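Local coordinates for protein UTP--glucose-1-phosphate uridylyltransferase (Acinetobacter baumannii, PDB 6IKX) that catalyses the transfer of a uridylyl group from UTP to alpha-D-glucose 1-phosphate, giving UDP-alpha-D-glucose and diphosphate, at residues K21-K25 / E26-V30; P34-E37 / Y38-E42; T75-K79 / K80-L84. The protein carries 1 engineered substitution. One frame throughout, in Å; residues are numbered along the deposited sequence.

Contact 1. Residues K21-K25 / E26-V30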
loop_
_atom_site.group_PDB
_atom_site.type_symbol
_atom_site.label_atom_id
_atom_site.label_comp_id
_atom_site.label_asym_id
_atom_site.label_seq_id
_atom_site.Cartn_x
_atom_site.Cartn_y
_atom_site.Cartn_z
ATOM N N LYS A 21 -5.772 -6.463 -12.281
ATOM C CA LYS A 21 -4.442 -5.910 -12.601
ATOM C C LYS A 21 -3.936 -5.220 -11.364
ATOM O O LYS A 21 -2.771 -5.432 -10.999
ATOM C CB LYS A 21 -4.460 -4.914 -13.766
ATOM C CG LYS A 21 -3.096 -4.270 -14.013
ATOM C CD LYS A 21 -3.102 -3.100 -14.965
ATOM C CE LYS A 21 -1.711 -2.518 -15.055
ATOM N NZ LYS A 21 -1.656 -1.398 -16.016
ATOM N N SER A 22 -4.762 -4.356 -10.781
ATOM C CA SER A 22 -4.289 -3.496 -9.670
ATOM C C SER A 22 -5.097 -3.726 -8.402
ATOM O O SER A 22 -4.798 -3.048 -7.477
ATOM C CB SER A 22 -4.262 -2.073 -10.107
ATOM O OG SER A 22 -3.672 -2.025 -11.398
ATOM N N ILE A 23 -6.015 -4.705 -8.348
ATOM C CA ILE A 23 -6.636 -5.129 -7.066
ATOM C C ILE A 23 -6.614 -6.646 -7.026
ATOM O O ILE A 23 -6.705 -7.313 -8.038
ATOM C CB ILE A 23 -8.097 -4.625 -6.885
ATOM C CG1 ILE A 23 -9.038 -5.231 -7.930
ATOM C CG2 ILE A 23 -8.161 -3.110 -6.850
ATOM C CD1 ILE A 23 -10.497 -4.885 -7.752
ATOM N N PRO A 24 -6.655 -7.264 -5.841
ATOM C CA PRO A 24 -6.774 -8.716 -5.798
ATOM C C PRO A 24 -7.969 -9.260 -6.587
ATOM O O PRO A 24 -9.024 -8.658 -6.545
ATOM C CB PRO A 24 -6.852 -8.935 -4.283
ATOM C CG PRO A 24 -5.981 -7.841 -3.710
ATOM C CD PRO A 24 -6.401 -6.644 -4.536
ATOM N N LYS A 25 -7.800 -10.398 -7.264
ATOM C CA LYS A 25 -8.961 -11.158 -7.833
ATOM C C LYS A 25 -9.999 -11.360 -6.719
ATOM O O LYS A 25 -11.180 -11.274 -7.018
ATOM C CB LYS A 25 -8.579 -12.515 -8.435
ATOM C CG LYS A 25 -7.789 -13.440 -7.505
ATOM C CD LYS A 25 -7.013 -14.603 -8.169
ATOM C CE LYS A 25 -5.566 -14.714 -7.686
ATOM N NZ LYS A 25 -5.397 -15.422 -6.382
ATOM N N GLU A 26 -9.561 -11.593 -5.477
ATOM C CA GLU A 26 -10.447 -11.902 -4.327
ATOM C C GLU A 26 -11.313 -10.685 -3.997
ATOM O O GLU A 26 -12.360 -10.895 -3.400
ATOM C CB GLU A 26 -9.610 -12.325 -3.125
ATOM C CG GLU A 26 -8.859 -13.630 -3.360
ATOM C CD GLU A 26 -7.512 -13.503 -4.075
ATOM O OE1 GLU A 26 -7.108 -12.349 -4.490
ATOM O OE2 GLU A 26 -6.848 -14.548 -4.218
ATOM N N MET A 27 -10.895 -9.474 -4.412
ATOM C CA MET A 27 -11.546 -8.177 -4.061
ATOM C C MET A 27 -12.471 -7.705 -5.188
ATOM O O MET A 27 -13.044 -6.598 -5.112
ATOM C CB MET A 27 -10.503 -7.110 -3.709
ATOM C CG MET A 27 -9.843 -7.388 -2.368
ATOM S SD MET A 27 -11.084 -7.698 -1.063
ATOM C CE MET A 27 -11.513 -5.987 -0.782
ATOM N N VAL A 28 -12.693 -8.565 -6.158
ATOM C CA VAL A 28 -13.586 -8.297 -7.310
ATOM C C VAL A 28 -15.049 -8.336 -6.854
ATOM O O VAL A 28 -15.481 -9.326 -6.204
ATOM C CB VAL A 28 -13.249 -9.333 -8.390
ATOM C CG1 VAL A 28 -14.414 -9.691 -9.285
ATOM C CG2 VAL A 28 -12.053 -8.835 -9.191
ATOM N N THR A 29 -15.821 -7.339 -7.259
ATOM C CA THR A 29 -17.120 -7.067 -6.618
ATOM C C THR A 29 -18.142 -7.995 -7.252
ATOM O O THR A 29 -18.176 -8.137 -8.462
ATOM C CB THR A 29 -17.441 -5.567 -6.470
ATOM O OG1 THR A 29 -18.809 -5.351 -6.836
ATOM C CG2 THR A 29 -16.487 -4.658 -7.217
ATOM N N VAL A 30 -18.919 -8.650 -6.400
ATOM C CA VAL A 30 -19.963 -9.609 -6.821
ATOM C C VAL A 30 -21.270 -9.091 -6.247
ATOM O O VAL A 30 -21.521 -9.312 -5.051
ATOM C CB VAL A 30 -19.604 -11.013 -6.334
ATOM C CG1 VAL A 30 -20.749 -12.002 -6.544
ATOM C CG2 VAL A 30 -18.319 -11.471 -7.003
#

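Contact 2. Residues P34-E37 / Y38-E42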
loop_
_atom_site.group_PDB
_atom_site.type_symbol
_atom_site.label_atom_id
_atom_site.label_comp_id
_atom_site.label_asym_id
_atom_site.label_seq_id
_atom_site.Cartn_x
_atom_site.Cartn_y
_atom_site.Cartn_z
ATOM N N PRO A 34 -16.879 -7.774 -2.121
ATOM C CA PRO A 34 -15.849 -8.578 -2.784
ATOM C C PRO A 34 -16.127 -10.096 -2.670
ATOM O O PRO A 34 -16.768 -10.556 -1.713
ATOM C CB PRO A 34 -14.588 -8.117 -2.022
ATOM C CG PRO A 34 -15.123 -7.857 -0.637
ATOM C CD PRO A 34 -16.376 -7.065 -0.944
ATOM N N ALA A 35 -15.670 -10.853 -3.669
ATOM C CA ALA A 35 -15.902 -12.309 -3.824
ATOM C C ALA A 35 -15.506 -13.027 -2.516
ATOM O O ALA A 35 -16.218 -13.943 -2.092
ATOM C CB ALA A 35 -15.121 -12.803 -5.031
ATOM N N ILE A 36 -14.394 -12.615 -1.905
ATOM C CA ILE A 36 -13.777 -13.277 -0.719
ATOM C C ILE A 36 -14.805 -13.293 0.408
ATOM O O ILE A 36 -14.735 -14.214 1.225
ATOM C CB ILE A 36 -12.454 -12.592 -0.288
ATOM C CG1 ILE A 36 -11.653 -13.438 0.699
ATOM C CG2 ILE A 36 -12.691 -11.205 0.310
ATOM C CD1 ILE A 36 -11.166 -14.753 0.190
ATOM N N GLU A 37 -15.665 -12.279 0.503
ATOM C CA GLU A 37 -16.609 -12.191 1.638
ATOM C C GLU A 37 -17.475 -13.444 1.662
ATOM O O GLU A 37 -17.859 -13.906 2.757
ATOM C CB GLU A 37 -17.569 -11.011 1.598
ATOM C CG GLU A 37 -18.035 -10.678 3.005
ATOM C CD GLU A 37 -19.222 -9.751 3.130
ATOM O OE1 GLU A 37 -18.977 -8.570 3.274
ATOM O OE2 GLU A 37 -20.390 -10.234 3.126
ATOM N N TYR A 38 -17.786 -13.958 0.488
ATOM C CA TYR A 38 -18.765 -15.058 0.309
ATOM C C TYR A 38 -18.139 -16.371 0.791
ATOM O O TYR A 38 -18.883 -17.243 1.264
ATOM C CB TYR A 38 -19.157 -15.173 -1.155
ATOM C CG TYR A 38 -20.060 -14.090 -1.681
ATOM C CD1 TYR A 38 -19.524 -12.948 -2.254
ATOM C CD2 TYR A 38 -21.436 -14.263 -1.708
ATOM C CE1 TYR A 38 -20.338 -11.956 -2.763
ATOM C CE2 TYR A 38 -22.264 -13.287 -2.238
ATOM C CZ TYR A 38 -21.710 -12.132 -2.764
ATOM O OH TYR A 38 -22.506 -11.174 -3.312
ATOM N N VAL A 39 -16.814 -16.479 0.637
ATOM C CA VAL A 39 -15.985 -17.679 0.933
ATOM C C VAL A 39 -15.726 -17.683 2.438
ATOM O O VAL A 39 -15.740 -18.782 3.068
ATOM C CB VAL A 39 -14.674 -17.659 0.127
ATOM C CG1 VAL A 39 -13.835 -18.884 0.382
ATOM C CG2 VAL A 39 -14.940 -17.543 -1.358
ATOM N N VAL A 40 -15.520 -16.495 3.008
ATOM C CA VAL A 40 -15.289 -16.375 4.467
ATOM C C VAL A 40 -16.636 -16.622 5.149
ATOM O O VAL A 40 -16.632 -17.441 6.089
ATOM C CB VAL A 40 -14.616 -15.063 4.879
ATOM C CG1 VAL A 40 -14.710 -14.876 6.389
ATOM C CG2 VAL A 40 -13.149 -15.012 4.421
ATOM N N ARG A 41 -17.748 -16.085 4.604
ATOM C CA ARG A 41 -19.103 -16.322 5.187
ATOM C C ARG A 41 -19.355 -17.847 5.196
ATOM O O ARG A 41 -19.732 -18.376 6.251
ATOM C CB ARG A 41 -20.172 -15.455 4.501
ATOM C CG ARG A 41 -21.532 -15.428 5.198
ATOM C CD ARG A 41 -22.689 -14.742 4.469
ATOM N NE ARG A 41 -22.459 -13.344 4.059
ATOM C CZ ARG A 41 -22.568 -12.848 2.802
ATOM N NH1 ARG A 41 -22.902 -13.613 1.778
ATOM N NH2 ARG A 41 -22.356 -11.568 2.561
ATOM N N GLU A 42 -19.100 -18.549 4.089
ATOM C CA GLU A 42 -19.297 -20.023 3.951
ATOM C C GLU A 42 -18.512 -20.767 5.053
ATOM O O GLU A 42 -19.080 -21.669 5.680
ATOM C CB GLU A 42 -18.923 -20.430 2.514
ATOM C CG GLU A 42 -18.873 -21.937 2.215
ATOM C CD GLU A 42 -18.210 -22.295 0.876
ATOM O OE1 GLU A 42 -18.050 -23.518 0.568
ATOM O OE2 GLU A 42 -17.863 -21.355 0.105
#

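Contact 3. Residues T75-K79 / K80-L84. With SO4 (sulfate ion), chain N.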
loop_
_atom_site.group_PDB
_atom_site.type_symbol
_atom_site.label_atom_id
_atom_site.label_comp_id
_atom_site.label_asym_id
_atom_site.label_seq_id
_atom_site.Cartn_x
_atom_site.Cartn_y
_atom_site.Cartn_z
ATOM N N THR A 75 -15.975 9.019 8.947
ATOM C CA THR A 75 -16.777 9.579 7.833
ATOM C C THR A 75 -18.225 9.116 8.006
ATOM O O THR A 75 -19.098 9.975 7.891
ATOM C CB THR A 75 -16.259 9.166 6.454
ATOM O OG1 THR A 75 -14.889 9.539 6.320
ATOM C CG2 THR A 75 -17.058 9.783 5.325
ATOM N N LEU A 76 -18.451 7.820 8.273
ATOM C CA LEU A 76 -19.800 7.185 8.383
ATOM C C LEU A 76 -20.572 7.731 9.595
ATOM O O LEU A 76 -21.818 7.818 9.498
ATOM C CB LEU A 76 -19.684 5.661 8.512
ATOM C CG LEU A 76 -19.442 4.858 7.239
ATOM C CD1 LEU A 76 -19.355 3.372 7.559
ATOM C CD2 LEU A 76 -20.539 5.072 6.231
ATOM N N GLU A 77 -19.890 7.988 10.715
ATOM C CA GLU A 77 -20.492 8.627 11.921
ATOM C C GLU A 77 -20.911 10.070 11.604
ATOM O O GLU A 77 -22.099 10.374 11.696
ATOM C CB GLU A 77 -19.501 8.682 13.072
ATOM C CG GLU A 77 -19.720 7.636 14.133
ATOM C CD GLU A 77 -18.435 7.371 14.885
ATOM O OE1 GLU A 77 -17.726 8.361 15.197
ATOM O OE2 GLU A 77 -18.109 6.182 15.082
ATOM N N GLN A 78 -19.964 10.910 11.201
ATOM C CA GLN A 78 -20.200 12.322 10.804
ATOM C C GLN A 78 -21.423 12.459 9.888
ATOM O O GLN A 78 -22.075 13.515 9.990
ATOM C CB GLN A 78 -18.954 12.910 10.149
ATOM C CG GLN A 78 -17.846 13.161 11.169
ATOM C CD GLN A 78 -16.536 13.576 10.542
ATOM O OE1 GLN A 78 -16.362 13.503 9.334
ATOM N NE2 GLN A 78 -15.592 13.994 11.368
ATOM N N LYS A 79 -21.736 11.473 9.037
ATOM C CA LYS A 79 -22.934 11.516 8.154
ATOM C C LYS A 79 -24.076 10.717 8.795
ATOM O O LYS A 79 -25.082 10.403 8.095
ATOM C CB LYS A 79 -22.629 10.936 6.772
ATOM C CG LYS A 79 -21.359 11.457 6.122
ATOM C CD LYS A 79 -20.783 10.512 5.068
ATOM C CE LYS A 79 -21.294 10.818 3.680
ATOM N NZ LYS A 79 -20.658 12.054 3.172
ATOM N N LYS A 80 -23.893 10.309 10.047
ATOM C CA LYS A 80 -24.899 9.542 10.817
ATOM C C LYS A 80 -25.390 8.352 9.983
ATOM O O LYS A 80 -26.555 7.985 10.121
ATOM C CB LYS A 80 -26.036 10.491 11.230
ATOM C CG LYS A 80 -25.615 11.592 12.197
ATOM C CD LYS A 80 -26.233 12.955 11.950
ATOM C CE LYS A 80 -25.362 14.080 12.480
ATOM N NZ LYS A 80 -26.112 15.352 12.621
ATOM N N LYS A 81 -24.537 7.728 9.176
ATOM C CA LYS A 81 -24.913 6.471 8.472
ATOM C C LYS A 81 -24.685 5.309 9.449
ATOM O O LYS A 81 -23.831 4.476 9.170
ATOM C CB LYS A 81 -24.151 6.341 7.147
ATOM C CG LYS A 81 -24.962 6.620 5.887
ATOM C CD LYS A 81 -24.795 8.001 5.261
ATOM C CE LYS A 81 -25.246 8.056 3.811
ATOM N NZ LYS A 81 -24.173 7.600 2.886
ATOM N N PHE A 82 -25.429 5.275 10.563
ATOM C CA PHE A 82 -25.154 4.426 11.759
ATOM C C PHE A 82 -25.403 2.942 11.463
ATOM O O PHE A 82 -24.595 2.138 11.954
ATOM C CB PHE A 82 -25.959 4.888 12.979
ATOM C CG PHE A 82 -25.451 6.174 13.573
ATOM C CD1 PHE A 82 -24.195 6.237 14.154
ATOM C CD2 PHE A 82 -26.206 7.332 13.506
ATOM C CE1 PHE A 82 -23.702 7.430 14.662
ATOM C CE2 PHE A 82 -25.718 8.518 14.030
ATOM C CZ PHE A 82 -24.468 8.570 14.601
ATOM N N ASP A 83 -26.443 2.585 10.695
ATOM C CA ASP A 83 -26.750 1.162 10.355
ATOM C C ASP A 83 -25.606 0.624 9.481
ATOM O O ASP A 83 -25.265 -0.555 9.628
ATOM C CB ASP A 83 -28.147 0.979 9.745
ATOM N N LEU A 84 -24.983 1.475 8.658
ATOM C CA LEU A 84 -23.919 1.064 7.716
ATOM C C LEU A 84 -22.658 0.764 8.516
ATOM O O LEU A 84 -22.084 -0.313 8.378
ATOM C CB LEU A 84 -23.643 2.207 6.737
ATOM C CG LEU A 84 -23.703 1.885 5.249
ATOM C CD1 LEU A 84 -23.095 3.051 4.477
ATOM C CD2 LEU A 84 -23.015 0.571 4.915
HETATM S S SO4 N . -21.343 9.359 -0.220
HETATM O O1 SO4 N . -21.058 10.767 -0.231
HETATM O O2 SO4 N . -22.422 9.114 0.713
HETATM O O3 SO4 N . -21.727 8.940 -1.546
HETATM O O4 SO4 N . -20.168 8.626 0.194
#

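Contact 1. Residues K21-K25 / E26-V30
K25 and E26 sit side by side in a short 3-10 turn that leads from the nucleotide-binding loop of this GT-A-type nucleotidyltransferase into strand 29-30. Two backbone hydrogen bonds make the turn. M27 N donates to P24 O at 3.0 Å, and V28 N donates to K25 O at 3.2 Å, both of them i to i+3 bonds. Proline suits the first place because it has no N-H to offer and its ring fixes phi.

The charged pair forms on one side of the turn. K25 starts with CG wedged between its own N and carbonyl carbon (chi1 53°), then bends twice near its end, and this brings NZ to within 2.7 Å of E26 OE2, on the syn side, though tilted 31° out of the carboxylate plane. E26 OE1 has a second cation, K59, which should help hold the carboxylate in position beside K25, a residue seen to bind UTP and UDP-glucose.

Apolar contacts are fewer. P24 and M27 point the same way, and P24 CB lies 3.9 Å from M27 CG, with S61 of helix 60-65 also against both. I23 is looser, its CD1 reaching V28 CG2 at 4.5 Å.

Packing against a polar atom completes the turn: beside the V28 N to K25 O bond, the course of the backbone brings V28 CB to 3.2 Å from K25 O.

Contact 2. Residues P34-E37 / Y38-E42
Y38, one turn along from P34 and A35, opens the second half of this helical stretch. Its N donates to A35 O at 3.0 Å, an i to i+3 bond of the first turn. With CG beside its own N (chi1 -73°), the ring swings back toward the helix start, where A35 O lies at its edge, in the plane, 3.5 Å from CD1. The polar end looks elsewhere: OH is bonded to V30 O, while Y271 packs edge-to-face with the ring. Tyrosine suits the place because its ring packs while its hydroxyl donates to that carbonyl.

V39 follows, its side chain turned to the protein interior, against L7, L128 and L133, a place suited to a compact apolar residue. I36 O takes V40 N as its main donor, at 3.0 Å, and V39 N as a weak second one. The branch CG2 of V40 also lies 4.3 Å from I36 CG1, one turn earlier on the buried side.

R41 N continues the i to i+4 pattern to E37 O at 2.9 Å. Beyond the backbone the two side chains form a salt bridge, with guanidinium and carboxylate planes 83° apart; the modelled separation of R41 NH2 from E37 OE2, 2.4 Å, is implausibly short, so its exact geometry is doubtful. E37 OE2 also pairs with R33, and OE1 with the hydroxyl of Y65. The whole is an alpha-helix with an i to i+4 Glu-Arg pair on one side and a Val/Ile side against the central sheet of a Rossmann-like GT-A domain.

Contact 3. Residues T75-K79 / K80-L84
L76 and K81 cross at about a right angle where helix 70-78 ends, with L76 CD2 3.9 Å from K81 CB. The same methyl meets L84 CD1 at 3.7 Å, again crosswise. Leucine suits the place as a flexible, buried apolar chain whose CD2 fits between K81 and L84.

On the outer side E77 and F82 also lie nearly perpendicular in their long directions, CG to ring atom CE1 4.0 Å, although carboxylate and ring planes are only 15° apart.

The lysines K79 and K81 turn their ends toward a bound sulfate. Bends at chi2 and chi4 carry K81 NZ to O2 of the ion, a hydrogen bond of 3.2 Å, while K79 brings CE within 3.6 Å of that O2. T14 and R15 of a second subunit, both known UTP-binding residues, bond the sulfate too. The ion, probably from the crystallisation liquor, bridges the chains here and may mark a phosphate position, as K81 has been seen to bind UTP.

In the backbone K80 adopts positive phi (50°), and K81 N reaches L76 O at 2.7 Å; with K80 N to E77 O, modelled very short at 2.4 Å, this is the Schellman motif that closes an alpha-helix.

How the contacts relate
Along the chain the three contacts come in series, all within the nucleotidyltransferase domain. Contacts 1 and 2 are neighbours, with centres 12 Å apart. They join through the two-stranded hairpin of 29-30 and 33-34, which delivers the chain from the turn at K25 into helix 35-44, and V28 O meets A35 N at 3.0 Å. Contact 3 stands apart, its centre 26 Å from that of contact 1 and 24 Å from that of contact 2, on the link between helices 70-78 and 82-87. Contacts 1 and 3 both touch the second subunit; that K81 and its sulfate meet T14 and R15 there suggests that nucleotide binding and the subunit interface overlap.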